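Local coordinates for protein homoserine kinase (PDB 4P52) that probably catalyses the ATP-dependent phosphorylation of L-homoserine to O-phospho-L-homoserine, a step toward threonine, as a member of the GHMP kinase family, at residues V174-R177 / P181-V184; V87-L92 / E153-G158; A304-F309 / S316-S321. All coordinates share one frame; numbering follows the deposited sequence.

Contact 1 of 3, residues V174-R177 / P181-V184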
loop_
_atom_site.group_PDB
_atom_site.type_symbol
_atom_site.label_atom_id
_atom_site.label_comp_id
_atom_site.label_asym_id
_atom_site.label_seq_id
_atom_site.Cartn_x
_atom_site.Cartn_y
_atom_site.Cartn_z
ATOM N N VAL A 174 -11.402 3.617 5.010
ATOM C CA VAL A 174 -10.333 4.446 5.531
ATOM C C VAL A 174 -8.962 3.756 5.512
ATOM O O VAL A 174 -8.834 2.548 5.801
ATOM C CB VAL A 174 -10.704 4.899 6.963
ATOM C CG1 VAL A 174 -9.487 5.282 7.776
ATOM C CG2 VAL A 174 -11.713 6.046 6.914
ATOM N N LEU A 175 -7.937 4.535 5.157
ATOM C CA LEU A 175 -6.545 4.132 5.342
ATOM C C LEU A 175 -5.968 4.936 6.499
ATOM O O LEU A 175 -6.069 6.181 6.533
ATOM C CB LEU A 175 -5.730 4.360 4.066
ATOM C CG LEU A 175 -4.200 4.473 4.138
ATOM C CD1 LEU A 175 -3.581 3.099 4.234
ATOM C CD2 LEU A 175 -3.651 5.124 2.891
ATOM N N VAL A 176 -5.393 4.221 7.471
ATOM C CA VAL A 176 -4.680 4.863 8.577
ATOM C C VAL A 176 -3.204 4.792 8.241
ATOM O O VAL A 176 -2.531 3.742 8.422
ATOM C CB VAL A 176 -4.938 4.194 9.929
ATOM C CG1 VAL A 176 -4.206 4.953 11.033
ATOM C CG2 VAL A 176 -6.429 4.151 10.203
ATOM N N ARG A 177 -2.705 5.910 7.730
ATOM C CA ARG A 177 -1.391 5.952 7.159
ATOM C C ARG A 177 -0.311 5.983 8.251
ATOM O O ARG A 177 0.775 5.452 8.049
ATOM C CB ARG A 177 -1.308 7.176 6.260
ATOM C CG ARG A 177 -0.147 7.187 5.296
ATOM C CD ARG A 177 0.652 8.429 5.579
ATOM N NE ARG A 177 1.841 8.149 6.381
ATOM C CZ ARG A 177 2.392 8.996 7.251
ATOM N NH1 ARG A 177 1.842 10.167 7.494
ATOM N NH2 ARG A 177 3.494 8.653 7.905
ATOM N N PRO A 181 2.262 10.937 13.854
ATOM C CA PRO A 181 0.968 11.585 14.171
ATOM C C PRO A 181 -0.195 10.879 13.471
ATOM O O PRO A 181 0.024 10.133 12.517
ATOM C CB PRO A 181 1.152 13.004 13.636
ATOM C CG PRO A 181 2.145 12.861 12.514
ATOM C CD PRO A 181 2.993 11.640 12.776
ATOM N N LEU A 182 -1.416 11.105 13.940
ATOM C CA LEU A 182 -2.573 10.382 13.417
ATOM C C LEU A 182 -2.926 10.887 12.025
ATOM O O LEU A 182 -3.305 12.053 11.846
ATOM C CB LEU A 182 -3.749 10.509 14.375
ATOM C CG LEU A 182 -4.959 9.583 14.220
ATOM C CD1 LEU A 182 -4.573 8.143 13.888
ATOM C CD2 LEU A 182 -5.800 9.652 15.489
ATOM N N ASP A 183 -2.744 10.023 11.037
ATOM C CA ASP A 183 -2.882 10.416 9.649
ATOM C C ASP A 183 -3.874 9.499 8.952
ATOM O O ASP A 183 -3.568 8.360 8.640
ATOM C CB ASP A 183 -1.527 10.396 8.949
ATOM C CG ASP A 183 -1.526 11.189 7.653
ATOM O OD1 ASP A 183 -2.568 11.784 7.286
ATOM O OD2 ASP A 183 -0.479 11.229 6.990
ATOM N N VAL A 184 -5.072 10.009 8.715
ATOM C CA VAL A 184 -6.194 9.207 8.229
ATOM C C VAL A 184 -6.683 9.722 6.881
ATOM O O VAL A 184 -6.789 10.920 6.662
ATOM C CB VAL A 184 -7.337 9.221 9.256
ATOM C CG1 VAL A 184 -8.576 8.568 8.676
ATOM C CG2 VAL A 184 -6.882 8.506 10.508
#

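Contact 2 of 3, residues V87-L92 / E153-G158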
loop_
_atom_site.group_PDB
_atom_site.type_symbol
_atom_site.label_atom_id
_atom_site.label_comp_id
_atom_site.label_asym_id
_atom_site.label_seq_id
_atom_site.Cartn_x
_atom_site.Cartn_y
_atom_site.Cartn_z
ATOM N N VAL A 87 -17.138 5.297 27.117
ATOM C CA VAL A 87 -18.050 6.328 26.656
ATOM C C VAL A 87 -18.020 7.544 27.582
ATOM O O VAL A 87 -17.913 8.677 27.125
ATOM C CB VAL A 87 -19.479 5.776 26.569
ATOM C CG1 VAL A 87 -20.448 6.856 26.120
ATOM C CG2 VAL A 87 -19.536 4.581 25.633
ATOM N N SER A 88 -18.104 7.308 28.884
ATOM C CA SER A 88 -18.062 8.396 29.848
ATOM C C SER A 88 -16.702 9.114 29.891
ATOM O O SER A 88 -16.652 10.342 30.061
ATOM C CB SER A 88 -18.518 7.923 31.233
ATOM O OG SER A 88 -18.026 6.629 31.517
ATOM N N ILE A 89 -15.610 8.362 29.706
ATOM C CA ILE A 89 -14.266 8.962 29.691
ATOM C C ILE A 89 -14.173 9.921 28.513
ATOM O O ILE A 89 -13.768 11.066 28.675
ATOM C CB ILE A 89 -13.124 7.904 29.657
ATOM C CG1 ILE A 89 -13.056 7.136 30.987
ATOM C CG2 ILE A 89 -11.763 8.550 29.350
ATOM C CD1 ILE A 89 -12.287 5.821 30.902
ATOM N N SER A 90 -14.584 9.453 27.340
ATOM C CA SER A 90 -14.597 10.271 26.124
ATOM C C SER A 90 -15.360 11.580 26.257
ATOM O O SER A 90 -14.861 12.652 25.866
ATOM C CB SER A 90 -15.252 9.483 25.012
ATOM O OG SER A 90 -14.588 8.254 24.872
ATOM N N ILE A 91 -16.583 11.473 26.780
ATOM C CA ILE A 91 -17.480 12.605 26.913
ATOM C C ILE A 91 -16.947 13.564 27.967
ATOM O O ILE A 91 -16.985 14.783 27.787
ATOM C CB ILE A 91 -18.892 12.117 27.273
ATOM C CG1 ILE A 91 -19.474 11.316 26.103
ATOM C CG2 ILE A 91 -19.786 13.283 27.695
ATOM C CD1 ILE A 91 -20.784 10.629 26.417
ATOM N N LEU A 92 -16.421 13.014 29.061
ATOM C CA LEU A 92 -15.833 13.850 30.102
ATOM C C LEU A 92 -14.672 14.681 29.558
ATOM O O LEU A 92 -14.561 15.876 29.879
ATOM C CB LEU A 92 -15.415 13.020 31.315
ATOM C CG LEU A 92 -14.996 13.782 32.591
ATOM C CD1 LEU A 92 -16.004 14.833 33.089
ATOM C CD2 LEU A 92 -14.634 12.777 33.686
ATOM N N GLU A 153 -10.939 5.367 24.218
ATOM C CA GLU A 153 -10.525 3.974 24.001
ATOM C C GLU A 153 -9.214 3.605 24.709
ATOM O O GLU A 153 -9.099 2.535 25.316
ATOM C CB GLU A 153 -10.307 3.751 22.516
ATOM C CG GLU A 153 -11.560 3.523 21.716
ATOM C CD GLU A 153 -11.836 2.051 21.556
ATOM O OE1 GLU A 153 -11.247 1.426 20.629
ATOM O OE2 GLU A 153 -12.635 1.536 22.372
ATOM N N PHE A 154 -8.225 4.488 24.587
ATOM C CA PHE A 154 -6.916 4.274 25.154
ATOM C C PHE A 154 -7.004 4.185 26.677
ATOM O O PHE A 154 -6.593 3.181 27.256
ATOM C CB PHE A 154 -5.937 5.366 24.693
ATOM C CG PHE A 154 -4.520 5.157 25.164
ATOM C CD1 PHE A 154 -3.709 4.172 24.584
ATOM C CD2 PHE A 154 -3.987 5.948 26.201
ATOM C CE1 PHE A 154 -2.401 3.978 25.031
ATOM C CE2 PHE A 154 -2.678 5.760 26.647
ATOM C CZ PHE A 154 -1.886 4.773 26.060
ATOM N N LEU A 155 -7.565 5.207 27.317
ATOM C CA LEU A 155 -7.700 5.211 28.780
ATOM C C LEU A 155 -8.544 4.055 29.347
ATOM O O LEU A 155 -8.274 3.593 30.435
ATOM C CB LEU A 155 -8.217 6.559 29.294
ATOM C CG LEU A 155 -7.253 7.740 29.154
ATOM C CD1 LEU A 155 -7.989 9.071 29.236
ATOM C CD2 LEU A 155 -6.148 7.667 30.204
ATOM N N ALA A 156 -9.546 3.582 28.618
ATOM C CA ALA A 156 -10.396 2.491 29.110
ATOM C C ALA A 156 -9.845 1.088 28.849
ATOM O O ALA A 156 -9.714 0.298 29.768
ATOM C CB ALA A 156 -11.802 2.615 28.551
ATOM N N CYS A 157 -9.541 0.766 27.598
ATOM C CA CYS A 157 -9.089 -0.586 27.247
ATOM C C CYS A 157 -7.556 -0.660 27.065
ATOM O O CYS A 157 -7.024 -1.694 26.652
ATOM C CB CYS A 157 -9.828 -1.083 25.996
ATOM S SG CYS A 157 -11.608 -0.717 25.959
ATOM N N GLY A 158 -6.860 0.438 27.385
ATOM C CA GLY A 158 -5.398 0.553 27.231
ATOM C C GLY A 158 -4.859 0.466 25.804
ATOM O O GLY A 158 -3.683 0.190 25.597
#

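Contact 3 of 3, residues A304-F309 / S316-S321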
loop_
_atom_site.group_PDB
_atom_site.type_symbol
_atom_site.label_atom_id
_atom_site.label_comp_id
_atom_site.label_asym_id
_atom_site.label_seq_id
_atom_site.Cartn_x
_atom_site.Cartn_y
_atom_site.Cartn_z
ATOM N N ALA A 304 -23.424 -19.742 2.577
ATOM C CA ALA A 304 -22.416 -20.803 2.593
ATOM C C ALA A 304 -21.520 -20.753 3.848
ATOM O O ALA A 304 -21.109 -21.793 4.379
ATOM C CB ALA A 304 -21.590 -20.789 1.314
HETATM N N MSE A 305 -21.243 -19.549 4.334
HETATM C CA MSE A 305 -20.507 -19.386 5.581
HETATM C C MSE A 305 -21.348 -19.878 6.750
HETATM O O MSE A 305 -20.852 -20.641 7.581
HETATM C CB MSE A 305 -20.012 -17.961 5.771
HETATM C CG MSE A 305 -19.009 -17.550 4.696
HETATM SE SE MSE A 305 -18.215 -15.772 5.134
HETATM C CE MSE A 305 -19.758 -14.560 4.978
ATOM N N LYS A 306 -22.620 -19.475 6.813
ATOM C CA LYS A 306 -23.555 -20.011 7.814
ATOM C C LYS A 306 -23.560 -21.542 7.826
ATOM O O LYS A 306 -23.552 -22.167 8.892
ATOM C CB LYS A 306 -24.975 -19.487 7.587
ATOM C CG LYS A 306 -26.053 -20.170 8.435
ATOM C CD LYS A 306 -27.464 -19.646 8.166
ATOM C CE LYS A 306 -27.623 -18.166 8.531
ATOM N NZ LYS A 306 -27.292 -17.780 9.947
ATOM N N LYS A 307 -23.551 -22.143 6.647
ATOM C CA LYS A 307 -23.601 -23.589 6.540
ATOM C C LYS A 307 -22.301 -24.219 7.076
ATOM O O LYS A 307 -22.327 -25.313 7.651
ATOM C CB LYS A 307 -23.882 -23.969 5.087
ATOM C CG LYS A 307 -24.205 -25.418 4.845
ATOM C CD LYS A 307 -23.675 -25.890 3.496
ATOM C CE LYS A 307 -24.368 -27.178 3.037
ATOM N NZ LYS A 307 -23.754 -27.770 1.811
ATOM N N GLY A 308 -21.169 -23.524 6.907
ATOM C CA GLY A 308 -19.894 -23.931 7.518
ATOM C C GLY A 308 -19.953 -23.974 9.044
ATOM O O GLY A 308 -19.550 -24.953 9.645
ATOM N N PHE A 309 -20.481 -22.942 9.683
ATOM C CA PHE A 309 -20.544 -22.950 11.140
ATOM C C PHE A 309 -21.615 -23.880 11.687
ATOM O O PHE A 309 -21.434 -24.441 12.761
ATOM C CB PHE A 309 -20.762 -21.548 11.707
ATOM C CG PHE A 309 -19.530 -20.698 11.738
ATOM C CD1 PHE A 309 -18.415 -21.086 12.446
ATOM C CD2 PHE A 309 -19.496 -19.472 11.083
ATOM C CE1 PHE A 309 -17.277 -20.284 12.481
ATOM C CE2 PHE A 309 -18.364 -18.654 11.137
ATOM C CZ PHE A 309 -17.250 -19.063 11.839
ATOM N N SER A 316 -24.682 -18.537 14.524
ATOM C CA SER A 316 -24.063 -17.548 13.660
ATOM C C SER A 316 -25.098 -16.468 13.259
ATOM O O SER A 316 -26.294 -16.756 13.099
ATOM C CB SER A 316 -23.415 -18.249 12.417
ATOM O OG SER A 316 -24.351 -18.863 11.505
ATOM N N ASP A 317 -24.632 -15.234 13.107
ATOM C CA ASP A 317 -25.445 -14.162 12.539
ATOM C C ASP A 317 -24.730 -13.619 11.316
ATOM O O ASP A 317 -23.511 -13.402 11.339
ATOM C CB ASP A 317 -25.677 -13.027 13.545
ATOM C CG ASP A 317 -26.364 -13.508 14.806
ATOM O OD1 ASP A 317 -27.546 -13.942 14.738
ATOM O OD2 ASP A 317 -25.705 -13.462 15.870
ATOM N N VAL A 318 -25.501 -13.368 10.267
ATOM C CA VAL A 318 -24.971 -12.901 8.995
ATOM C C VAL A 318 -25.511 -11.509 8.722
ATOM O O VAL A 318 -26.692 -11.256 8.936
ATOM C CB VAL A 318 -25.375 -13.879 7.865
ATOM C CG1 VAL A 318 -24.940 -13.370 6.505
ATOM C CG2 VAL A 318 -24.746 -15.252 8.131
ATOM N N TYR A 319 -24.651 -10.611 8.259
ATOM C CA TYR A 319 -25.076 -9.276 7.849
ATOM C C TYR A 319 -24.523 -8.979 6.458
ATOM O O TYR A 319 -23.377 -9.345 6.148
ATOM C CB TYR A 319 -24.542 -8.220 8.815
ATOM C CG TYR A 319 -24.851 -8.505 10.247
ATOM C CD1 TYR A 319 -23.995 -9.282 11.015
ATOM C CD2 TYR A 319 -26.023 -7.984 10.842
ATOM C CE1 TYR A 319 -24.283 -9.537 12.343
ATOM C CE2 TYR A 319 -26.342 -8.248 12.172
ATOM C CZ TYR A 319 -25.473 -9.022 12.908
ATOM O OH TYR A 319 -25.761 -9.267 14.218
ATOM N N VAL A 320 -25.309 -8.303 5.635
ATOM C CA VAL A 320 -24.905 -8.047 4.269
ATOM C C VAL A 320 -25.179 -6.588 4.004
ATOM O O VAL A 320 -26.281 -6.107 4.269
ATOM C CB VAL A 320 -25.714 -8.923 3.281
ATOM C CG1 VAL A 320 -25.479 -8.505 1.850
ATOM C CG2 VAL A 320 -25.339 -10.389 3.430
ATOM N N SER A 321 -24.174 -5.871 3.518
ATOM C CA SER A 321 -24.377 -4.484 3.123
ATOM C C SER A 321 -23.271 -3.991 2.220
ATOM O O SER A 321 -22.224 -4.611 2.134
ATOM C CB SER A 321 -24.496 -3.569 4.358
ATOM O OG SER A 321 -23.239 -3.233 4.929
HETATM O O HOH W 1 -28.130 -15.087 10.364
#

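Contact 1 of 3, residues V174-R177 / P181-V184
Both Arg-177 and Asp-183 carry CG anti to the backbone N (chi1 -164° and -162°), which brings their charged ends together across the antiparallel beta hairpin of strands 173-178 and 183-187. The arginine chain then bends at chi2 and chi3 so that NH1 swings back to Asp-183 OD2, 2.6 Å away. In this hydrogen-bonded salt bridge OD2 lies at the edge of the guanidinium, close to its plane, and uses the anti lone pair, the one away from OD1; the carboxylate stands nearly upright to the guanidinium, at 83°. Between the same two residues, Arg-177 N donates to Asp-183 O at 2.8 Å.

This polar pair faces the second subunit, where Arg-246 of that subunit makes another salt bridge to OD2 and Asn-228 of that subunit accepts from Arg-177 NE. A leucine in place of Arg-177 would probably leave Asp-183 with less countercharge and cost the Asn-228 link to the other subunit.

Val-174, Val-176 and Val-184 turn to the opposite face of the hairpin, against Ala-162 and Ala-166 of helix 162-170. Val-174 CG1 meets Val-184 CG1 at 3.5 Å, while Val-176 CG1 approaches Leu-182 CD1 at 4.3 Å. Val-176 and Val-184 form a non-hydrogen-bonded pair, beside which the CA-H of Val-184 points to Leu-175 O, with CA and O 3.5 Å apart.

Contact 2 of 3, residues V87-L92 / E153-G158
In the N-terminal part of the GHMP kinase fold, helices 86-98 and 146-157 lean together through a small apolar patch in which Ile-89 reaches across to Leu-155 and Ala-156. The isoleucine does this with two separate methyls. Its CG1 sits beside the backbone N, anti to the carbonyl carbon (chi1 -69°), and chi2 is extended, so CD1 is carried out to Ala-156 CB at 4.0 Å. The other branch, CG2, comes against the leucine: CD1 of Leu-155 lies 3.8 Å from Ile-89 CG2, and Leu-155 CB is 4.1 Å from the same methyl. The two larger side chains cross obliquely, whereas Ala-156 offers just a short methyl for CD1 to rest on.

The helices are not far apart here, with Ile-89 CA and Ala-156 CA separated by 7.6 Å, yet the contact buries little and lies near the surface. It is purely van der Waals in character. Helix 146-157 ends at Cys-157, just past the touching residues.

On one flank, Ser-90 packs on Thr-125 and Val-129 of helix 120-135, and Glu-153 OE2 bonds to Ser-121 OG near the start of that helix, which follows the glycine-rich loop of the family. On another, Val-87, Ser-88 and Ile-91 settle on Ile-106 of strand 103-110, laying helix 86-98 against the sheet.

Contact 3 of 3, residues A304-F309 / S316-S321
Lys-306 arches from helix 295-310 over Ser-316 toward Val-318, at the start of strand 316-322. Its chain leaves the helix extended, with CG anti to the backbone N (chi1 170°), and then folds at chi3 and chi4, turning NZ to the strand. Ser-316 OG stands between its own backbone N and carbonyl carbon, alongside the lysine chain, 3.7 Å from Lys-306 CG. The bond from Lys-306 NZ to Ser-316 OG is weak, at 3.5 Å. Beyond the serine, Val-318 presents CG2 to the end of the chain, 4.1 Å from Lys-306 CE. On the inner side, Phe-309 CB comes within 4.3 Å of Ser-316 CB.

Helix and strand run antiparallel, their short segments 171° apart with axes 8.9 Å from each other at closest approach. This is the last helix-to-strand connection of the C-terminal domain, whose four-stranded antiparallel sheet has the strand order of a ferredoxin-like fold. Met-305, a selenomethionine, and Phe-309 face inward, reaching strand 194-200 and Val-267 of helix 264-273.

A water completes the bridge, accepting from Lys-306 NZ at 2.9 Å and from Val-318 N at 3.1 Å. Strand 316-322 is outermost in its sheet within this chain; Asp-317 and Tyr-319 bond through their backbones to His-199 and Ile-197 of strand 194-200, while the N-H of the intervening Val-318 points to that water. The chemistry is therefore a solvent-mediated seam at a sheet edge: across these two segments the ammonium is held by a water and a weak, long bond to a hydroxyl, and the nearby carboxylate of Asp-317 probably adds just a mild long-range attraction.

How the contacts relate
The three contacts lie in series along the chain, in the order 2, 1, 3, and do not touch one another. Contact 1 is the buried one, a strand-strand pairing with polar groups on the subunit interface and valines against helix 162-170 of its own chain; contact 2 is a surface patch of methyls between helices; contact 3, partly buried, joins helix to strand through a lysine and a water. Contacts 1 and 2 are related through helix 146-157: it supplies half of contact 2, and its Leu-146 and Met-150 also pack on Leu-182 of contact 1. Their centres are about 20 Å apart. Contact 3 lies across the chain's centre from both, in the C-terminal sheet, its centre about 31 Å from that of contact 1.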